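Local atomic coordinates of aspartate-semialdehyde dehydrogenase 2 (PDB entry 2QZ9), a protein that catalyses the NADPH-dependent reductive dephosphorylation of L-aspartyl-4-phosphate to L-aspartate-semialdehyde, a step on the route to lysine, methionine and threonine. Residues 156-161 with 242-247; 195-200 with 236-241. All coordinates share one frame; numbering follows the deposited sequence.

Contact 1: residues 156-161 with 242-247; sequences TYQSVS and YGHAEA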
ATOM      1  N   THR A 156       2.204   2.373  -4.463  1.00 25.88           N
ATOM      2  CA  THR A 156       2.412   1.047  -4.983  1.00 25.86           C
ATOM      3  C   THR A 156       2.570   0.032  -3.868  1.00 25.52           C
ATOM      4  O   THR A 156       2.871   0.374  -2.727  1.00 24.73           O
ATOM      5  CB  THR A 156       3.642   0.988  -5.923  1.00 25.88           C
ATOM      6  OG1 THR A 156       4.836   1.069  -5.135  1.00 26.85           O
ATOM      7  CG2 THR A 156       3.609   2.143  -6.929  1.00 24.81           C
ATOM      8  N   TYR A 157       2.311  -1.217  -4.225  1.00 25.55           N
ATOM      9  CA  TYR A 157       2.351  -2.329  -3.303  1.00 25.60           C
ATOM     10  C   TYR A 157       3.210  -3.334  -4.063  1.00 26.35           C
ATOM     11  O   TYR A 157       2.690  -4.189  -4.778  1.00 25.83           O
ATOM     12  CB  TYR A 157       0.915  -2.827  -3.044  1.00 24.95           C
ATOM     13  CG  TYR A 157       0.044  -1.779  -2.360  1.00 24.39           C
ATOM     14  CD1 TYR A 157      -0.408  -0.643  -3.052  1.00 23.34           C
ATOM     15  CD2 TYR A 157      -0.312  -1.912  -1.016  1.00 24.53           C
ATOM     16  CE1 TYR A 157      -1.177   0.329  -2.418  1.00 23.42           C
ATOM     17  CE2 TYR A 157      -1.098  -0.949  -0.383  1.00 24.70           C
ATOM     18  CZ  TYR A 157      -1.517   0.165  -1.092  1.00 23.67           C
ATOM     19  OH  TYR A 157      -2.266   1.110  -0.459  1.00 25.15           O
ATOM     20  N   GLN A 158       4.528  -3.174  -3.941  1.00 26.76           N
ATOM     21  CA  GLN A 158       5.478  -3.874  -4.814  1.00 28.82           C
ATOM     22  C   GLN A 158       6.115  -5.116  -4.191  1.00 29.05           C
ATOM     23  O   GLN A 158       6.637  -5.075  -3.081  1.00 28.47           O
ATOM     24  CB  GLN A 158       6.570  -2.903  -5.326  1.00 28.37           C
ATOM     25  CG  GLN A 158       6.031  -1.944  -6.397  1.00 30.05           C
ATOM     26  CD  GLN A 158       7.053  -0.927  -6.885  1.00 30.48           C
ATOM     27  OE1 GLN A 158       6.983   0.257  -6.538  1.00 32.62           O
ATOM     28  NE2 GLN A 158       7.999  -1.379  -7.702  1.00 31.00           N
ATOM     29  N   SER A 159       6.072  -6.216  -4.929  1.00 30.74           N
ATOM     30  CA  SER A 159       6.577  -7.497  -4.442  1.00 32.58           C
ATOM     31  C   SER A 159       8.104  -7.546  -4.410  1.00 34.04           C
ATOM     32  O   SER A 159       8.790  -6.783  -5.130  1.00 34.29           O
ATOM     33  CB  SER A 159       6.032  -8.632  -5.292  1.00 32.49           C
ATOM     34  OG  SER A 159       6.455  -8.495  -6.633  1.00 32.31           O
ATOM     35  N   VAL A 160       8.623  -8.445  -3.571  1.00 35.24           N
ATOM     36  CA  VAL A 160      10.065  -8.578  -3.332  1.00 36.72           C
ATOM     37  C   VAL A 160      10.811  -9.134  -4.544  1.00 37.91           C
ATOM     38  O   VAL A 160      12.033  -9.047  -4.606  1.00 38.82           O
ATOM     39  CB  VAL A 160      10.390  -9.449  -2.065  1.00 36.43           C
ATOM     40  CG1 VAL A 160       9.891  -8.768  -0.794  1.00 36.19           C
ATOM     41  CG2 VAL A 160       9.800 -10.845  -2.200  1.00 35.53           C
ATOM     42  N   SER A 161      10.073  -9.703  -5.495  1.00 39.54           N
ATOM     43  CA  SER A 161      10.646 -10.216  -6.736  1.00 41.54           C
ATOM     44  C   SER A 161      11.159  -9.110  -7.664  1.00 42.77           C
ATOM     45  O   SER A 161      11.709  -9.401  -8.736  1.00 43.19           O
ATOM     46  CB  SER A 161       9.642 -11.081  -7.491  1.00 41.31           C
ATOM     47  OG  SER A 161       8.566 -10.298  -7.971  1.00 42.09           O
ATOM     48  N   TYR A 242       5.302 -12.404  -5.952  1.00 37.09           N
ATOM     49  CA  TYR A 242       5.184 -11.973  -7.347  1.00 37.17           C
ATOM     50  C   TYR A 242       3.984 -11.045  -7.562  1.00 35.64           C
ATOM     51  O   TYR A 242       2.993 -11.115  -6.823  1.00 35.40           O
ATOM     52  CB  TYR A 242       5.076 -13.199  -8.270  1.00 39.23           C
ATOM     53  CG  TYR A 242       6.003 -14.325  -7.844  1.00 42.40           C
ATOM     54  CD1 TYR A 242       7.373 -14.267  -8.113  1.00 44.08           C
ATOM     55  CD2 TYR A 242       5.511 -15.425  -7.142  1.00 44.18           C
ATOM     56  CE1 TYR A 242       8.232 -15.292  -7.705  1.00 45.56           C
ATOM     57  CE2 TYR A 242       6.356 -16.457  -6.734  1.00 46.16           C
ATOM     58  CZ  TYR A 242       7.714 -16.378  -7.016  1.00 45.19           C
ATOM     59  OH  TYR A 242       8.545 -17.396  -6.611  1.00 45.76           O
ATOM     60  N   GLY A 243       4.085 -10.190  -8.579  1.00 33.23           N
ATOM     61  CA  GLY A 243       3.042  -9.216  -8.920  1.00 31.15           C
ATOM     62  C   GLY A 243       3.205  -7.875  -8.214  1.00 30.04           C
ATOM     63  O   GLY A 243       3.594  -7.817  -7.055  1.00 29.44           O
ATOM     64  N   HIS A 244       2.905  -6.784  -8.914  1.00 28.87           N
ATOM     65  CA  HIS A 244       2.814  -5.477  -8.263  1.00 27.95           C
ATOM     66  C   HIS A 244       1.387  -4.996  -8.349  1.00 27.70           C
ATOM     67  O   HIS A 244       0.692  -5.301  -9.300  1.00 27.45           O
ATOM     68  CB  HIS A 244       3.726  -4.436  -8.914  1.00 27.33           C
ATOM     69  CG  HIS A 244       5.182  -4.737  -8.783  1.00 26.55           C
ATOM     70  ND1 HIS A 244       6.135  -4.174  -9.611  1.00 27.62           N
ATOM     71  CD2 HIS A 244       5.853  -5.540  -7.930  1.00 23.73           C
ATOM     72  CE1 HIS A 244       7.330  -4.610  -9.260  1.00 24.79           C
ATOM     73  NE2 HIS A 244       7.187  -5.444  -8.246  1.00 26.96           N
ATOM     74  N   ALA A 245       0.966  -4.242  -7.343  1.00 27.37           N
ATOM     75  CA  ALA A 245      -0.339  -3.612  -7.339  1.00 26.91           C
ATOM     76  C   ALA A 245      -0.140  -2.113  -7.147  1.00 26.54           C
ATOM     77  O   ALA A 245       0.833  -1.688  -6.531  1.00 26.55           O
ATOM     78  CB  ALA A 245      -1.189  -4.187  -6.224  1.00 26.97           C
ATOM     79  N   GLU A 246      -1.058  -1.320  -7.685  1.00 26.42           N
ATOM     80  CA  GLU A 246      -0.996   0.131  -7.552  1.00 26.68           C
ATOM     81  C   GLU A 246      -2.371   0.702  -7.277  1.00 26.50           C
ATOM     82  O   GLU A 246      -3.365   0.333  -7.888  1.00 25.35           O
ATOM     83  CB  GLU A 246      -0.457   0.786  -8.825  1.00 26.52           C
ATOM     84  CG  GLU A 246       0.981   0.442  -9.153  1.00 28.57           C
ATOM     85  CD  GLU A 246       1.319   0.653 -10.616  1.00 31.87           C
ATOM     86  OE1 GLU A 246       0.404   0.847 -11.455  1.00 31.93           O
ATOM     87  OE2 GLU A 246       2.519   0.621 -10.926  1.00 33.71           O
ATOM     88  N   ALA A 247      -2.391   1.636  -6.351  1.00 26.79           N
ATOM     89  CA  ALA A 247      -3.545   2.456  -6.121  1.00 27.48           C
ATOM     90  C   ALA A 247      -3.379   3.754  -6.914  1.00 27.17           C
ATOM     91  O   ALA A 247      -2.497   4.563  -6.607  1.00 27.47           O
ATOM     92  CB  ALA A 247      -3.609   2.748  -4.647  1.00 27.14           C
TER
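Tyr157 and Ala245 face each other as an antiparallel hydrogen-bonded pair, and their backbones satisfy one another in both directions. Tyr157 N gives its hydrogen to Ala245 O at 2.8 Å, and Ala245 N returns one to Tyr157 O at 3.1 Å. The Tyr157 ring leaves on the face that also carries the Ala245 methyl, with Ala245 O near its plane at one edge; its OH goes across the dimer interface to Thr156 O of the second subunit, where the two Tyr157 rings stack.

The other face carries His244 and Gln158, with Thr156 and Glu246 beside them. Gln158 CG sits over the centre of the imidazole, 3.8 Å from the ring centroid, in a CH-pi contact, while the amide plane stands 66° from the ring. Both polar ends of that amide are held: Thr156 OG1 donates to Gln158 OE1 at 2.7 Å, in the carbonyl plane on a lone pair, and Gln158 NE2 is bonded to Glu212. Thr156 OG1 in turn accepts from Val236 N. With chi1 at 73°, this hydroxyl lies between its own N and carbonyl carbon, leaving CG2 to pack beside Glu246 CG at 3.8 Å.

Ser159 OG donates to Gly243 O at 3.0 Å, approaching from well above the carbonyl plane. Gln282 NE2 is a second donor to that oxygen. Asn315 serves both segments here, through Gly243 N and Ser161 OG.

His244, the predicted proton acceptor, lies next to Cys131, which forms the acyl-thioester intermediate. With Gln158 on the neighbouring antiparallel strand, predicted to bind substrate, and Ser161 in the turn that follows, predicted to bind NADP(+), the arrangement is consistent with one wall of the active site in the dimerisation domain.

Contact 2: residues 195-200 with 236-241; sequences FNCIPQ and VRVPVF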
ATOM      1  N   PHE A 195       6.248  -9.614   7.131  1.00 38.16           N
ATOM      2  CA  PHE A 195       5.166  -8.945   7.891  1.00 37.12           C
ATOM      3  C   PHE A 195       5.365  -7.438   8.064  1.00 36.45           C
ATOM      4  O   PHE A 195       5.016  -6.879   9.115  1.00 35.67           O
ATOM      5  CB  PHE A 195       4.982  -9.574   9.281  1.00 37.21           C
ATOM      6  CG  PHE A 195       4.921 -11.066   9.280  1.00 37.37           C
ATOM      7  CD1 PHE A 195       5.899 -11.808   9.945  1.00 38.38           C
ATOM      8  CD2 PHE A 195       3.884 -11.738   8.644  1.00 37.07           C
ATOM      9  CE1 PHE A 195       5.847 -13.208   9.962  1.00 38.06           C
ATOM     10  CE2 PHE A 195       3.826 -13.129   8.651  1.00 37.64           C
ATOM     11  CZ  PHE A 195       4.813 -13.866   9.310  1.00 37.14           C
ATOM     12  N   ASN A 196       5.925  -6.789   7.041  1.00 35.52           N
ATOM     13  CA  ASN A 196       6.220  -5.359   7.104  1.00 35.59           C
ATOM     14  C   ASN A 196       6.060  -4.681   5.734  1.00 35.16           C
ATOM     15  O   ASN A 196       6.025  -5.347   4.701  1.00 34.97           O
ATOM     16  CB  ASN A 196       7.633  -5.129   7.657  1.00 35.55           C
ATOM     17  CG  ASN A 196       7.792  -3.793   8.362  1.00 36.45           C
ATOM     18  OD1 ASN A 196       6.830  -3.214   8.859  1.00 37.33           O
ATOM     19  ND2 ASN A 196       9.026  -3.310   8.433  1.00 38.19           N
ATOM     20  N   CYS A 197       5.963  -3.356   5.743  1.00 34.58           N
ATOM     21  CA  CYS A 197       5.904  -2.568   4.512  1.00 34.26           C
ATOM     22  C   CYS A 197       7.017  -1.559   4.621  1.00 34.25           C
ATOM     23  O   CYS A 197       7.174  -0.919   5.659  1.00 34.51           O
ATOM     24  CB  CYS A 197       4.534  -1.873   4.339  1.00 33.43           C
ATOM     25  SG  CYS A 197       3.133  -3.029   4.295  1.00 32.73           S
ATOM     26  N   ILE A 198       7.808  -1.447   3.560  1.00 34.75           N
ATOM     27  CA  ILE A 198       8.954  -0.539   3.535  1.00 34.83           C
ATOM     28  C   ILE A 198       8.686   0.502   2.461  1.00 34.88           C
ATOM     29  O   ILE A 198       8.651   0.162   1.281  1.00 35.07           O
ATOM     30  CB  ILE A 198      10.288  -1.300   3.234  1.00 35.11           C
ATOM     31  CG1 ILE A 198      10.506  -2.424   4.256  1.00 35.63           C
ATOM     32  CG2 ILE A 198      11.497  -0.328   3.186  1.00 35.04           C
ATOM     33  CD1 ILE A 198      11.669  -3.357   3.934  1.00 35.13           C
ATOM     34  N   PRO A 199       8.466   1.767   2.865  1.00 35.34           N
ATOM     35  CA  PRO A 199       8.156   2.828   1.908  1.00 36.37           C
ATOM     36  C   PRO A 199       9.416   3.352   1.193  1.00 37.49           C
ATOM     37  O   PRO A 199       9.623   4.566   1.102  1.00 36.86           O
ATOM     38  CB  PRO A 199       7.541   3.911   2.793  1.00 36.05           C
ATOM     39  CG  PRO A 199       8.226   3.744   4.099  1.00 34.83           C
ATOM     40  CD  PRO A 199       8.476   2.271   4.251  1.00 35.16           C
ATOM     41  N   GLN A 200      10.239   2.431   0.698  1.00 39.12           N
ATOM     42  CA  GLN A 200      11.454   2.785  -0.035  1.00 41.28           C
ATOM     43  C   GLN A 200      11.818   1.720  -1.046  1.00 42.14           C
ATOM     44  O   GLN A 200      12.102   0.577  -0.683  1.00 42.84           O
ATOM     45  CB  GLN A 200      12.635   2.999   0.902  1.00 41.42           C
ATOM     46  CG  GLN A 200      13.820   3.673   0.226  1.00 43.78           C
ATOM     47  CD  GLN A 200      15.149   3.122   0.690  1.00 46.74           C
ATOM     48  OE1 GLN A 200      15.890   2.519  -0.092  1.00 48.14           O
ATOM     49  NE2 GLN A 200      15.455   3.309   1.969  1.00 47.51           N
ATOM     50  N   VAL A 236       6.219   1.505  -2.342  1.00 28.52           N
ATOM     51  CA  VAL A 236       6.355   0.729  -1.099  1.00 27.65           C
ATOM     52  C   VAL A 236       6.607  -0.759  -1.400  1.00 28.12           C
ATOM     53  O   VAL A 236       5.907  -1.351  -2.214  1.00 26.77           O
ATOM     54  CB  VAL A 236       5.084   0.871  -0.193  1.00 27.71           C
ATOM     55  CG1 VAL A 236       5.253   0.123   1.133  1.00 25.86           C
ATOM     56  CG2 VAL A 236       4.728   2.365   0.069  1.00 26.89           C
ATOM     57  N   ARG A 237       7.616  -1.351  -0.749  1.00 28.67           N
ATOM     58  CA  ARG A 237       7.811  -2.796  -0.829  1.00 29.56           C
ATOM     59  C   ARG A 237       6.880  -3.496   0.158  1.00 29.92           C
ATOM     60  O   ARG A 237       6.828  -3.125   1.336  1.00 30.52           O
ATOM     61  CB  ARG A 237       9.260  -3.181  -0.522  1.00 29.66           C
ATOM     62  CG  ARG A 237       9.567  -4.671  -0.740  1.00 30.55           C
ATOM     63  CD  ARG A 237       9.956  -4.991  -2.193  1.00 30.93           C
ATOM     64  NE  ARG A 237      11.109  -4.219  -2.637  1.00 32.81           N
ATOM     65  CZ  ARG A 237      11.484  -4.059  -3.906  1.00 32.54           C
ATOM     66  NH1 ARG A 237      10.789  -4.595  -4.909  1.00 32.93           N
ATOM     67  NH2 ARG A 237      12.548  -3.328  -4.169  1.00 33.45           N
ATOM     68  N   VAL A 238       6.154  -4.500  -0.323  1.00 30.57           N
ATOM     69  CA  VAL A 238       5.257  -5.286   0.534  1.00 31.91           C
ATOM     70  C   VAL A 238       5.666  -6.777   0.552  1.00 32.88           C
ATOM     71  O   VAL A 238       6.394  -7.213  -0.345  1.00 32.61           O
ATOM     72  CB  VAL A 238       3.759  -5.096   0.138  1.00 31.55           C
ATOM     73  CG1 VAL A 238       3.324  -3.651   0.397  1.00 31.04           C
ATOM     74  CG2 VAL A 238       3.508  -5.504  -1.324  1.00 31.78           C
ATOM     75  N   PRO A 239       5.211  -7.552   1.578  1.00 33.51           N
ATOM     76  CA  PRO A 239       5.627  -8.952   1.770  1.00 33.94           C
ATOM     77  C   PRO A 239       4.887  -9.913   0.858  1.00 34.12           C
ATOM     78  O   PRO A 239       4.249 -10.860   1.319  0.50 33.60           O
ATOM     79  CB  PRO A 239       5.290  -9.235   3.249  1.00 34.17           C
ATOM     80  CG  PRO A 239       4.687  -7.961   3.794  1.00 34.56           C
ATOM     81  CD  PRO A 239       4.278  -7.128   2.634  1.00 33.39           C
ATOM     82  N   VAL A 240       4.990  -9.642  -0.437  1.00 34.65           N
ATOM     83  CA  VAL A 240       4.361 -10.418  -1.495  1.00 35.42           C
ATOM     84  C   VAL A 240       5.490 -10.954  -2.384  1.00 36.39           C
ATOM     85  O   VAL A 240       6.528 -10.303  -2.506  1.00 36.57           O
ATOM     86  CB  VAL A 240       3.392  -9.525  -2.313  1.00 35.18           C
ATOM     87  CG1 VAL A 240       2.773 -10.283  -3.472  1.00 34.19           C
ATOM     88  CG2 VAL A 240       2.300  -8.949  -1.391  1.00 35.57           C
ATOM     89  N   PHE A 241       5.290 -12.131  -2.983  1.00 37.14           N
ATOM     90  CA  PHE A 241       6.336 -12.766  -3.788  1.00 37.66           C
ATOM     91  C   PHE A 241       6.385 -12.202  -5.194  1.00 37.43           C
ATOM     92  O   PHE A 241       7.383 -11.572  -5.554  1.00 37.14           O
ATOM     93  CB  PHE A 241       6.229 -14.307  -3.777  1.00 37.96           C
ATOM     94  CG  PHE A 241       6.731 -14.932  -2.498  1.00 39.27           C
ATOM     95  CD1 PHE A 241       5.874 -15.636  -1.668  1.00 39.95           C
ATOM     96  CD2 PHE A 241       8.061 -14.781  -2.113  1.00 40.37           C
ATOM     97  CE1 PHE A 241       6.333 -16.193  -0.470  1.00 41.25           C
ATOM     98  CE2 PHE A 241       8.533 -15.332  -0.922  1.00 42.25           C
ATOM     99  CZ  PHE A 241       7.661 -16.043  -0.095  1.00 41.14           C
TER
HETATM  100  O   HOH W   1      12.688  -2.125  -0.634  1.00 47.73           O
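Ile198 and Arg237 form a single antiparallel beta bridge between two loops of the dimerisation domain, an isolated hydrogen-bonded pair with an inverse gamma turn centred on a proline in each segment, Pro199 and Pro239. Ile198 N donates to Arg237 O at 3.0 Å, nearly straight at 167°. The return bond, from Arg237 N to Ile198 O, is shorter at 2.7 Å but more bent.

Packing is close around this bridge. Val236 CG1, anti to its own N at a chi1 of -177°, reaches over to Ile198 O and also touches Cys197 CB. It lies 3.4 Å from that Ile198 O, while CG2 of the same valine rests against Pro199 CA. Cys197 SG meets Val238 CG1 more distantly. Beyond it, the Pro239 ring lies against the Asn196 carbonyl, CG coming to 3.1 Å from Asn196 O.

Toward Phe195 the segments drift apart, and neither Val240 nor Phe241 touches 195-200. The second subunit takes over there: its Phe241 ring meets Phe195, and its Phe195 meets Phe241.

Arg237, predicted to bind substrate, bends at chi2 and chi3, which carries its guanidinium away from 195-200 until NH1 bonds to Ser159 O. On this looser side water bridges the segments, donating to Gln200 O at 2.8 Å and accepting a weak bond from Arg237 NE at 3.3 Å.

In the fold
Coming from the N terminus, the chain passes through helix 131-147 and runs along strand 149-158 into 156-161, the first half of contact 1. It continues through helix 165-179 to the loop at 195-200, then through helix 211-224 and strand 230-234 to 236-241, where contact 2 closes the inner loop. The next residues, 242-247, enter strand 244-252 and close the outer one, so contact 2 lies wholly within the span of contact 1. The two also meet directly: Gln158 bonds through its backbone to Val236 and Val238. Segment 236-241 thus ties the region around Gln158 to the 195-200 loop, and both contacts reach the second subunit.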